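Local structure of fructuronate-tagaturonate epimerase UxaE from Cohnella laeviribosi in complex with 1 glycerol (6IL9) at residues D167-L172 against E256-T261; R201-L206 against H213-Y218; Y405-N410 against A434-H439. The protein catalyses the interconversion of fructuronate and tagaturonate by epimerisation, using a TIM-barrel fold that carries a bound zinc ion. All blocks are in the same frame, centred on the assembly; numbering follows the deposited sequence.

Contact 1. Residues D167-L172 against E256-T261; sequences DIRMAL and EKYIQT
Tyr258 meets three side chains of the facing helix, Ile168, Arg169 and Leu172, and nearly all of the apolar and polar contact runs through it. The backbones stay apart: the closest pair of CA atoms, those of Arg169 and Tyr258, is separated by 7.5 Å, so side chains bridge the gap.

The apolar part has two sites. Ile168 CG2, the branch anti to its own backbone N, rests 3.9 Å from Tyr258 CG, at the root of the ring, approaching it obliquely. Leu172 reaches across at about a right angle and sets CD1 4.0 Å from Tyr258 CB and 3.6 Å from Tyr258 O, packing on the base of the side chain. Both residues also touch Leu179 on strand 178-182, which continues this packing inward.

The polar part sits at the other end of the ring. The aliphatic chain of Arg169 first passes the ring obliquely, with CG 3.4 Å from Tyr258 CE1. The chain bends at chi3, carrying NE away from the ring, and the turn at chi4 (-85°) swings NH1 back to the hydroxyl, the guanidinium plane 42° from that of the ring. Arg169 NH1 donates to Tyr258 OH over 3.0 Å, the oxygen lying at the guanidinium edge in its plane, although the N-H...O angle of 140° shows a bent bond. The same hydroxyl is hydrogen-bonded to Glu165, which also forms a salt bridge with Lys257 NZ. Within its own segment, Lys257 lays CG over the centre of one ring face, 3.8 Å above the plane of Tyr258, which probably limits how the ring can turn.

Helices 165-173 and 234-259 flank strand 178-182 in sequence, one leading into it and the other following it. Their side-by-side packing against that strand is the neighbouring-helix contact of the outer layer of a TIM barrel.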
loop_
_atom_site.group_PDB
_atom_site.type_symbol
_atom_site.label_atom_id
_atom_site.label_comp_id
_atom_site.label_asym_id
_atom_site.label_seq_id
_atom_site.Cartn_x
_atom_site.Cartn_y
_atom_site.Cartn_z
ATOM N N ASP A 167 0.160 -6.626 16.313
ATOM C CA ASP A 167 0.261 -5.648 15.237
ATOM C C ASP A 167 -1.094 -5.043 14.890
ATOM O O ASP A 167 -1.175 -3.849 14.575
ATOM C CB ASP A 167 0.891 -6.306 14.004
ATOM C CG ASP A 167 2.350 -6.683 14.224
ATOM O OD1 ASP A 167 3.023 -5.997 15.023
ATOM O OD2 ASP A 167 2.826 -7.653 13.601
ATOM N N ILE A 168 -2.162 -5.837 14.966
ATOM C CA ILE A 168 -3.512 -5.308 14.771
ATOM C C ILE A 168 -3.856 -4.304 15.869
ATOM O O ILE A 168 -4.424 -3.234 15.607
ATOM C CB ILE A 168 -4.523 -6.467 14.726
ATOM C CG1 ILE A 168 -4.228 -7.359 13.517
ATOM C CG2 ILE A 168 -5.940 -5.948 14.716
ATOM C CD1 ILE A 168 -4.932 -8.702 13.576
ATOM N N ARG A 169 -3.534 -4.646 17.121
ATOM C CA ARG A 169 -3.757 -3.711 18.221
ATOM C C ARG A 169 -2.969 -2.426 18.024
ATOM O O ARG A 169 -3.485 -1.331 18.273
ATOM C CB ARG A 169 -3.367 -4.357 19.553
ATOM C CG ARG A 169 -4.292 -5.464 20.008
ATOM C CD ARG A 169 -4.106 -5.765 21.500
ATOM N NE ARG A 169 -2.763 -6.253 21.801
ATOM C CZ ARG A 169 -2.380 -7.524 21.703
ATOM N NH1 ARG A 169 -3.234 -8.458 21.302
ATOM N NH2 ARG A 169 -1.132 -7.863 22.003
ATOM N N MET A 170 -1.710 -2.547 17.595
ATOM C CA MET A 170 -0.875 -1.371 17.364
ATOM C C MET A 170 -1.476 -0.488 16.281
ATOM O O MET A 170 -1.611 0.727 16.459
ATOM C CB MET A 170 0.542 -1.804 16.987
ATOM C CG MET A 170 1.463 -0.672 16.519
ATOM S SD MET A 170 3.119 -1.244 16.026
ATOM C CE MET A 170 2.758 -2.322 14.634
ATOM N N ALA A 171 -1.856 -1.091 15.152
ATOM C CA ALA A 171 -2.461 -0.328 14.068
ATOM C C ALA A 171 -3.682 0.444 14.552
ATOM O O ALA A 171 -3.852 1.625 14.232
ATOM C CB ALA A 171 -2.837 -1.266 12.918
ATOM N N LEU A 172 -4.552 -0.204 15.325
ATOM C CA LEU A 172 -5.740 0.504 15.789
ATOM C C LEU A 172 -5.369 1.617 16.759
ATOM O O LEU A 172 -5.948 2.709 16.707
ATOM C CB LEU A 172 -6.722 -0.478 16.432
ATOM C CG LEU A 172 -7.424 -1.415 15.447
ATOM C CD1 LEU A 172 -7.953 -2.660 16.147
ATOM C CD2 LEU A 172 -8.558 -0.682 14.769
ATOM N N GLU A 256 -14.526 -9.888 15.283
ATOM C CA GLU A 256 -15.280 -9.716 16.517
ATOM C C GLU A 256 -14.403 -9.187 17.646
ATOM O O GLU A 256 -14.876 -8.391 18.463
ATOM C CB GLU A 256 -15.944 -11.038 16.911
ATOM C CG GLU A 256 -17.031 -11.455 15.940
ATOM C CD GLU A 256 -17.598 -12.847 16.213
ATOM O OE1 GLU A 256 -17.025 -13.603 17.028
ATOM O OE2 GLU A 256 -18.632 -13.184 15.598
ATOM N N LYS A 257 -13.132 -9.588 17.693
ATOM C CA LYS A 257 -12.267 -9.175 18.797
ATOM C C LYS A 257 -11.809 -7.727 18.650
ATOM O O LYS A 257 -11.734 -6.998 19.647
ATOM C CB LYS A 257 -11.056 -10.107 18.903
ATOM C CG LYS A 257 -10.260 -9.949 20.211
ATOM C CD LYS A 257 -9.215 -11.046 20.403
ATOM C CE LYS A 257 -8.395 -10.817 21.683
ATOM N NZ LYS A 257 -7.371 -11.894 21.887
ATOM N N TYR A 258 -11.517 -7.284 17.420
ATOM C CA TYR A 258 -10.793 -6.034 17.197
ATOM C C TYR A 258 -11.509 -5.016 16.316
ATOM O O TYR A 258 -11.352 -3.814 16.544
ATOM C CB TYR A 258 -9.425 -6.328 16.566
ATOM C CG TYR A 258 -8.484 -7.050 17.501
ATOM C CD1 TYR A 258 -8.039 -6.440 18.667
ATOM C CD2 TYR A 258 -8.049 -8.335 17.222
ATOM C CE1 TYR A 258 -7.189 -7.091 19.529
ATOM C CE2 TYR A 258 -7.188 -8.997 18.072
ATOM C CZ TYR A 258 -6.764 -8.368 19.228
ATOM O OH TYR A 258 -5.906 -9.031 20.074
ATOM N N ILE A 259 -12.257 -5.444 15.308
ATOM C CA ILE A 259 -12.860 -4.485 14.376
ATOM C C ILE A 259 -14.190 -3.966 14.897
ATOM O O ILE A 259 -14.400 -2.755 14.996
ATOM C CB ILE A 259 -13.019 -5.133 12.984
ATOM C CG1 ILE A 259 -11.712 -5.812 12.552
ATOM C CG2 ILE A 259 -13.499 -4.106 11.948
ATOM C CD1 ILE A 259 -10.545 -4.851 12.367
ATOM N N GLN A 260 -15.104 -4.890 15.212
ATOM C CA GLN A 260 -16.392 -4.549 15.800
ATOM C C GLN A 260 -16.224 -3.658 17.024
ATOM O O GLN A 260 -17.034 -2.755 17.264
ATOM C CB GLN A 260 -17.105 -5.847 16.175
ATOM C CG GLN A 260 -18.575 -5.774 16.510
ATOM C CD GLN A 260 -19.229 -7.141 16.355
ATOM O OE1 GLN A 260 -20.287 -7.274 15.745
ATOM N NE2 GLN A 260 -18.580 -8.170 16.892
ATOM N N THR A 261 -15.167 -3.892 17.798
ATOM C CA THR A 261 -14.926 -3.220 19.067
ATOM C C THR A 261 -14.112 -1.934 18.940
ATOM O O THR A 261 -13.769 -1.338 19.967
ATOM C CB THR A 261 -14.195 -4.170 20.018
ATOM O OG1 THR A 261 -12.968 -4.604 19.403
ATOM C CG2 THR A 261 -15.059 -5.386 20.321
#

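Contact 2. Residues R201-L206 against H213-Y218; sequences RKYEEL and HYEAKY
Tyr203 and Glu215 link two consecutive helices, 196-204 and 208-218, by one hydrogen bond between these segments. These two helices belong to the excursion between barrel strand 178-182 and helix 234-259. Tyr203 OH donates to Glu215 OE1 over 2.6 Å, a short bond, and no other residue pair of the two segments comes within 4.5 Å; the buried surface is correspondingly modest, 105 Å².

The acceptor is used on the anti side of the carboxylate, with the hydroxyl 21° out of its plane. Glu215 OE1 lies at the edge of the phenol ring, near its plane, 3.3 Å from Tyr203 CE2, and ring and carboxylate planes differ by 30°. The flat groups are therefore nearly coplanar, the carboxylate oxygen at the ring edge, and do not stack. Tyr203 reaches the partner helix because CG is anti to the backbone N (chi1 179°), while Glu215 runs extended beyond CG to present its carboxylate. A phenylalanine here would keep the ring but would probably leave Glu215 OE1 without its phenolic donor and the carboxylate freer to turn.

Further out, Tyr203 packs on Met238, and Leu206 and Tyr214 both on Val241, so both helices are seated on helix 234-259. Helix 208-218 is also tied to helix 281-293: His213, Lys217 and Tyr218 all bond to Glu290. There Lys217 CG lies 3.7 Å above the ring plane of Tyr218, offset toward the rim, and Lys217 NZ and Tyr218 OH share Glu290 OE2.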
loop_
_atom_site.group_PDB
_atom_site.type_symbol
_atom_site.label_atom_id
_atom_site.label_comp_id
_atom_site.label_asym_id
_atom_site.label_seq_id
_atom_site.Cartn_x
_atom_site.Cartn_y
_atom_site.Cartn_z
ATOM N N ARG A 201 -11.359 -37.810 2.816
ATOM C CA ARG A 201 -10.927 -38.428 4.067
ATOM C C ARG A 201 -10.657 -37.379 5.140
ATOM O O ARG A 201 -11.107 -37.510 6.284
ATOM C CB ARG A 201 -9.677 -39.271 3.831
ATOM C CG ARG A 201 -9.840 -40.733 4.181
ATOM C CD ARG A 201 -9.106 -41.603 3.191
ATOM N NE ARG A 201 -7.792 -41.070 2.837
ATOM C CZ ARG A 201 -7.268 -41.156 1.618
ATOM N NH1 ARG A 201 -6.070 -40.647 1.359
ATOM N NH2 ARG A 201 -7.961 -41.741 0.653
ATOM N N LYS A 202 -9.885 -36.348 4.795
ATOM C CA LYS A 202 -9.646 -35.258 5.733
ATOM C C LYS A 202 -10.951 -34.554 6.082
ATOM O O LYS A 202 -11.167 -34.160 7.238
ATOM C CB LYS A 202 -8.614 -34.293 5.137
ATOM C CG LYS A 202 -8.315 -33.049 5.961
ATOM C CD LYS A 202 -8.186 -33.347 7.453
ATOM C CE LYS A 202 -8.683 -32.163 8.269
ATOM N NZ LYS A 202 -10.073 -32.357 8.782
ATOM N N TYR A 203 -11.846 -34.413 5.099
ATOM C CA TYR A 203 -13.147 -33.801 5.353
ATOM C C TYR A 203 -13.943 -34.590 6.387
ATOM O O TYR A 203 -14.645 -34.006 7.223
ATOM C CB TYR A 203 -13.937 -33.687 4.046
ATOM C CG TYR A 203 -15.323 -33.088 4.178
ATOM C CD1 TYR A 203 -15.508 -31.707 4.202
ATOM C CD2 TYR A 203 -16.453 -33.897 4.266
ATOM C CE1 TYR A 203 -16.778 -31.159 4.328
ATOM C CE2 TYR A 203 -17.719 -33.359 4.381
ATOM C CZ TYR A 203 -17.875 -31.987 4.408
ATOM O OH TYR A 203 -19.129 -31.454 4.529
ATOM N N GLU A 204 -13.842 -35.922 6.354
ATOM C CA GLU A 204 -14.648 -36.736 7.256
ATOM C C GLU A 204 -14.150 -36.688 8.697
ATOM O O GLU A 204 -14.887 -37.090 9.604
ATOM C CB GLU A 204 -14.696 -38.185 6.764
ATOM C CG GLU A 204 -15.530 -38.386 5.501
ATOM C CD GLU A 204 -17.026 -38.428 5.758
ATOM O OE1 GLU A 204 -17.763 -38.896 4.859
ATOM O OE2 GLU A 204 -17.463 -37.998 6.850
ATOM N N GLU A 205 -12.928 -36.211 8.931
ATOM C CA GLU A 205 -12.447 -35.999 10.293
ATOM C C GLU A 205 -13.033 -34.747 10.944
ATOM O O GLU A 205 -12.841 -34.545 12.150
ATOM C CB GLU A 205 -10.918 -35.923 10.305
ATOM C CG GLU A 205 -10.251 -37.119 9.654
ATOM C CD GLU A 205 -8.752 -37.134 9.839
ATOM O OE1 GLU A 205 -8.153 -38.222 9.700
ATOM O OE2 GLU A 205 -8.168 -36.067 10.129
ATOM N N LEU A 206 -13.742 -33.908 10.189
ATOM C CA LEU A 206 -14.371 -32.727 10.762
ATOM C C LEU A 206 -15.576 -33.121 11.621
ATOM O O LEU A 206 -16.179 -34.175 11.413
ATOM C CB LEU A 206 -14.819 -31.778 9.651
ATOM C CG LEU A 206 -13.688 -31.094 8.890
ATOM C CD1 LEU A 206 -14.226 -30.334 7.685
ATOM C CD2 LEU A 206 -12.910 -30.179 9.813
ATOM N N HIS A 213 -23.518 -28.172 8.694
ATOM C CA HIS A 213 -23.703 -26.757 8.376
ATOM C C HIS A 213 -23.368 -26.479 6.917
ATOM O O HIS A 213 -24.135 -25.818 6.206
ATOM C CB HIS A 213 -22.844 -25.888 9.298
ATOM C CG HIS A 213 -22.679 -24.472 8.822
ATOM N ND1 HIS A 213 -23.644 -23.505 9.014
ATOM C CD2 HIS A 213 -21.659 -23.861 8.169
ATOM C CE1 HIS A 213 -23.227 -22.360 8.498
ATOM N NE2 HIS A 213 -22.028 -22.550 7.976
ATOM N N TYR A 214 -22.223 -26.975 6.449
ATOM C CA TYR A 214 -21.816 -26.682 5.080
ATOM C C TYR A 214 -22.680 -27.429 4.077
ATOM O O TYR A 214 -23.071 -26.865 3.050
ATOM C CB TYR A 214 -20.338 -27.010 4.883
ATOM C CG TYR A 214 -19.457 -25.884 5.359
ATOM C CD1 TYR A 214 -19.262 -24.759 4.573
ATOM C CD2 TYR A 214 -18.852 -25.924 6.608
ATOM C CE1 TYR A 214 -18.477 -23.718 5.000
ATOM C CE2 TYR A 214 -18.059 -24.872 7.049
ATOM C CZ TYR A 214 -17.877 -23.774 6.235
ATOM O OH TYR A 214 -17.087 -22.712 6.638
ATOM N N GLU A 215 -23.009 -28.690 4.361
ATOM C CA GLU A 215 -23.784 -29.454 3.392
ATOM C C GLU A 215 -25.204 -28.913 3.271
ATOM O O GLU A 215 -25.730 -28.788 2.156
ATOM C CB GLU A 215 -23.764 -30.935 3.767
ATOM C CG GLU A 215 -22.409 -31.557 3.498
ATOM C CD GLU A 215 -22.205 -32.861 4.220
ATOM O OE1 GLU A 215 -21.034 -33.248 4.431
ATOM O OE2 GLU A 215 -23.215 -33.497 4.572
ATOM N N ALA A 216 -25.826 -28.542 4.395
ATOM C CA ALA A 216 -27.186 -28.008 4.345
ATOM C C ALA A 216 -27.254 -26.681 3.597
ATOM O O ALA A 216 -28.306 -26.326 3.051
ATOM C CB ALA A 216 -27.741 -27.835 5.756
ATOM N N LYS A 217 -26.153 -25.939 3.561
ATOM C CA LYS A 217 -26.149 -24.625 2.935
ATOM C C LYS A 217 -25.698 -24.652 1.476
ATOM O O LYS A 217 -26.191 -23.847 0.678
ATOM C CB LYS A 217 -25.254 -23.674 3.743
ATOM C CG LYS A 217 -25.189 -22.256 3.221
ATOM C CD LYS A 217 -24.380 -21.368 4.150
ATOM C CE LYS A 217 -24.357 -19.920 3.675
ATOM N NZ LYS A 217 -23.585 -19.065 4.628
ATOM N N TYR A 218 -24.786 -25.551 1.099
ATOM C CA TYR A 218 -24.151 -25.520 -0.218
ATOM C C TYR A 218 -24.325 -26.778 -1.056
ATOM O O TYR A 218 -24.301 -26.676 -2.283
ATOM C CB TYR A 218 -22.636 -25.282 -0.101
ATOM C CG TYR A 218 -22.247 -23.983 0.559
ATOM C CD1 TYR A 218 -22.169 -22.799 -0.172
ATOM C CD2 TYR A 218 -21.951 -23.941 1.918
ATOM C CE1 TYR A 218 -21.806 -21.610 0.435
ATOM C CE2 TYR A 218 -21.587 -22.759 2.532
ATOM C CZ TYR A 218 -21.515 -21.596 1.787
ATOM O OH TYR A 218 -21.157 -20.416 2.405
#

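Contact 3. Residues Y405-N410 against A434-H439; sequences YHVTTN and ARQLLH
Gln436 of helix 432-440 meets Thr409 and Val407 of the loop that follows helix 384-402, in the helical region beyond the last strand of the TIM barrel. The contact is a loop laid over one helix face, with Gln436 burying 73 Å² and Thr409 50 Å² of it. Thr409 OG1 donates to Gln436 OE1 over 2.8 Å. The donor stands 50° out of the carbonyl plane, with a C=O...O angle of 123°, so it comes from above the amide. OG1 lies anti to the carbonyl carbon of Thr409, and this turns the hydroxyl toward the helix, where it also passes 3.4 Å from Gln436 CB.

Val407 adds a van der Waals contact: its CG1 lies 3.7 Å from Gln436 NE2, alongside the amide as the two side chains slide past each other in opposite directions. NE2 is bonded to Lys311 O, so both ends of the amide have partners, which probably keeps it from flipping. Helix and loop are further joined through Thr408, whose hydroxyl is also bonded to Gln310 NE2. A water 2.9 Å from Thr408 OG1 donates to Gln436 OE1, also at 2.9 Å, giving that oxygen a second donor.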
loop_
_atom_site.group_PDB
_atom_site.type_symbol
_atom_site.label_atom_id
_atom_site.label_comp_id
_atom_site.label_asym_id
_atom_site.label_seq_id
_atom_site.Cartn_x
_atom_site.Cartn_y
_atom_site.Cartn_z
ATOM N N TYR A 405 10.348 -12.056 -1.296
ATOM C CA TYR A 405 9.412 -11.781 -2.374
ATOM C C TYR A 405 9.593 -12.851 -3.432
ATOM O O TYR A 405 10.729 -13.155 -3.810
ATOM C CB TYR A 405 9.652 -10.391 -2.960
ATOM C CG TYR A 405 9.395 -9.296 -1.952
ATOM C CD1 TYR A 405 8.124 -8.765 -1.800
ATOM C CD2 TYR A 405 10.405 -8.823 -1.133
ATOM C CE1 TYR A 405 7.866 -7.779 -0.874
ATOM C CE2 TYR A 405 10.159 -7.826 -0.196
ATOM C CZ TYR A 405 8.880 -7.316 -0.070
ATOM O OH TYR A 405 8.591 -6.327 0.850
ATOM N N HIS A 406 8.488 -13.430 -3.894
ATOM C CA HIS A 406 8.556 -14.485 -4.903
ATOM C C HIS A 406 8.603 -13.850 -6.284
ATOM O O HIS A 406 7.634 -13.218 -6.717
ATOM C CB HIS A 406 7.369 -15.437 -4.803
ATOM C CG HIS A 406 7.357 -16.469 -5.889
ATOM N ND1 HIS A 406 8.138 -17.605 -5.840
ATOM C CD2 HIS A 406 6.700 -16.515 -7.072
ATOM C CE1 HIS A 406 7.942 -18.319 -6.936
ATOM N NE2 HIS A 406 7.073 -17.681 -7.700
ATOM N N VAL A 407 9.731 -14.014 -6.978
ATOM C CA VAL A 407 9.903 -13.494 -8.329
ATOM C C VAL A 407 10.572 -14.561 -9.187
ATOM O O VAL A 407 11.246 -15.464 -8.687
ATOM C CB VAL A 407 10.740 -12.192 -8.344
ATOM C CG1 VAL A 407 9.988 -11.060 -7.620
ATOM C CG2 VAL A 407 12.120 -12.429 -7.697
ATOM N N THR A 408 10.379 -14.462 -10.505
ATOM C CA THR A 408 11.052 -15.364 -11.436
ATOM C C THR A 408 12.084 -14.622 -12.278
ATOM O O THR A 408 12.328 -14.969 -13.436
ATOM C CB THR A 408 10.037 -16.083 -12.328
ATOM O OG1 THR A 408 9.170 -15.129 -12.955
ATOM C CG2 THR A 408 9.203 -17.070 -11.507
ATOM N N THR A 409 12.700 -13.603 -11.684
ATOM C CA THR A 409 13.686 -12.761 -12.347
ATOM C C THR A 409 14.775 -13.568 -13.034
ATOM O O THR A 409 15.358 -14.484 -12.443
ATOM C CB THR A 409 14.324 -11.858 -11.302
ATOM O OG1 THR A 409 13.292 -11.296 -10.475
ATOM C CG2 THR A 409 15.147 -10.763 -11.944
ATOM N N ASN A 410 15.073 -13.197 -14.272
ATOM C CA ASN A 410 16.183 -13.783 -15.008
ATOM C C ASN A 410 17.308 -12.754 -15.041
ATOM O O ASN A 410 17.314 -11.855 -15.887
ATOM C CB ASN A 410 15.759 -14.190 -16.418
ATOM C CG ASN A 410 16.882 -14.846 -17.166
ATOM O OD1 ASN A 410 17.922 -15.122 -16.580
ATOM N ND2 ASN A 410 16.691 -15.094 -18.455
ATOM N N ALA A 434 15.532 -6.038 -14.514
ATOM C CA ALA A 434 16.183 -5.007 -13.703
ATOM C C ALA A 434 15.194 -4.344 -12.741
ATOM O O ALA A 434 15.547 -4.030 -11.599
ATOM C CB ALA A 434 16.843 -3.957 -14.600
ATOM N N ARG A 435 13.954 -4.105 -13.185
ATOM C CA ARG A 435 12.954 -3.562 -12.265
ATOM C C ARG A 435 12.769 -4.472 -11.055
ATOM O O ARG A 435 12.732 -4.004 -9.911
ATOM C CB ARG A 435 11.618 -3.341 -12.979
ATOM C CG ARG A 435 11.576 -2.054 -13.797
ATOM C CD ARG A 435 10.214 -1.852 -14.446
ATOM N NE ARG A 435 9.150 -1.579 -13.476
ATOM C CZ ARG A 435 8.919 -0.391 -12.926
ATOM N NH1 ARG A 435 9.687 0.643 -13.247
ATOM N NH2 ARG A 435 7.921 -0.237 -12.050
ATOM N N GLN A 436 12.658 -5.786 -11.283
ATOM C CA GLN A 436 12.473 -6.686 -10.145
ATOM C C GLN A 436 13.704 -6.708 -9.249
ATOM O O GLN A 436 13.583 -6.787 -8.020
ATOM C CB GLN A 436 12.147 -8.091 -10.635
ATOM C CG GLN A 436 10.792 -8.159 -11.323
ATOM C CD GLN A 436 10.278 -9.573 -11.401
ATOM O OE1 GLN A 436 11.001 -10.482 -11.813
ATOM N NE2 GLN A 436 9.032 -9.776 -11.003
ATOM N N LEU A 437 14.890 -6.629 -9.856
ATOM C CA LEU A 437 16.136 -6.619 -9.099
ATOM C C LEU A 437 16.148 -5.474 -8.100
ATOM O O LEU A 437 16.468 -5.667 -6.923
ATOM C CB LEU A 437 17.312 -6.494 -10.065
ATOM C CG LEU A 437 18.684 -6.188 -9.470
ATOM C CD1 LEU A 437 19.182 -7.405 -8.700
ATOM C CD2 LEU A 437 19.664 -5.782 -10.572
ATOM N N LEU A 438 15.793 -4.271 -8.560
ATOM C CA LEU A 438 15.802 -3.102 -7.681
ATOM C C LEU A 438 14.568 -3.049 -6.784
ATOM O O LEU A 438 14.648 -2.531 -5.663
ATOM C CB LEU A 438 15.914 -1.819 -8.518
ATOM C CG LEU A 438 17.325 -1.307 -8.871
ATOM C CD1 LEU A 438 18.068 -0.856 -7.632
ATOM C CD2 LEU A 438 18.165 -2.357 -9.629
ATOM N N HIS A 439 13.434 -3.596 -7.240
ATOM C CA HIS A 439 12.189 -3.509 -6.473
ATOM C C HIS A 439 12.351 -4.205 -5.132
ATOM O O HIS A 439 12.028 -3.646 -4.082
ATOM C CB HIS A 439 11.047 -4.151 -7.281
ATOM C CG HIS A 439 9.668 -3.928 -6.723
ATOM N ND1 HIS A 439 9.284 -4.341 -5.462
ATOM C CD2 HIS A 439 8.567 -3.372 -7.287
ATOM C CE1 HIS A 439 8.015 -4.031 -5.264
ATOM N NE2 HIS A 439 7.553 -3.445 -6.359
HETATM O O HOH W 1 9.978 -12.472 -13.602
#

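Overall arrangement
Contact 2 is nested in the chain loop that contact 1 closes; contact 3 opens later. None touches another: nearest atoms are about 12 Å apart for contacts 1 and 2, 14 Å for contacts 1 and 3, and 25 Å for contacts 2 and 3. Contacts 1 and 3 lie on opposite sides of the chain's centre, and contact 2 sits farther out, its centre about 37 Å away. The zinc is held by His161, Asp273 and His343. His161 belongs to strand 156-162, which runs into the first helix of contact 1. The Val407 side chain in contact 3 is about 13 Å from zinc and 11 Å from the glycerol, and His439 NE2 bonds to the phosphoserine at position 346.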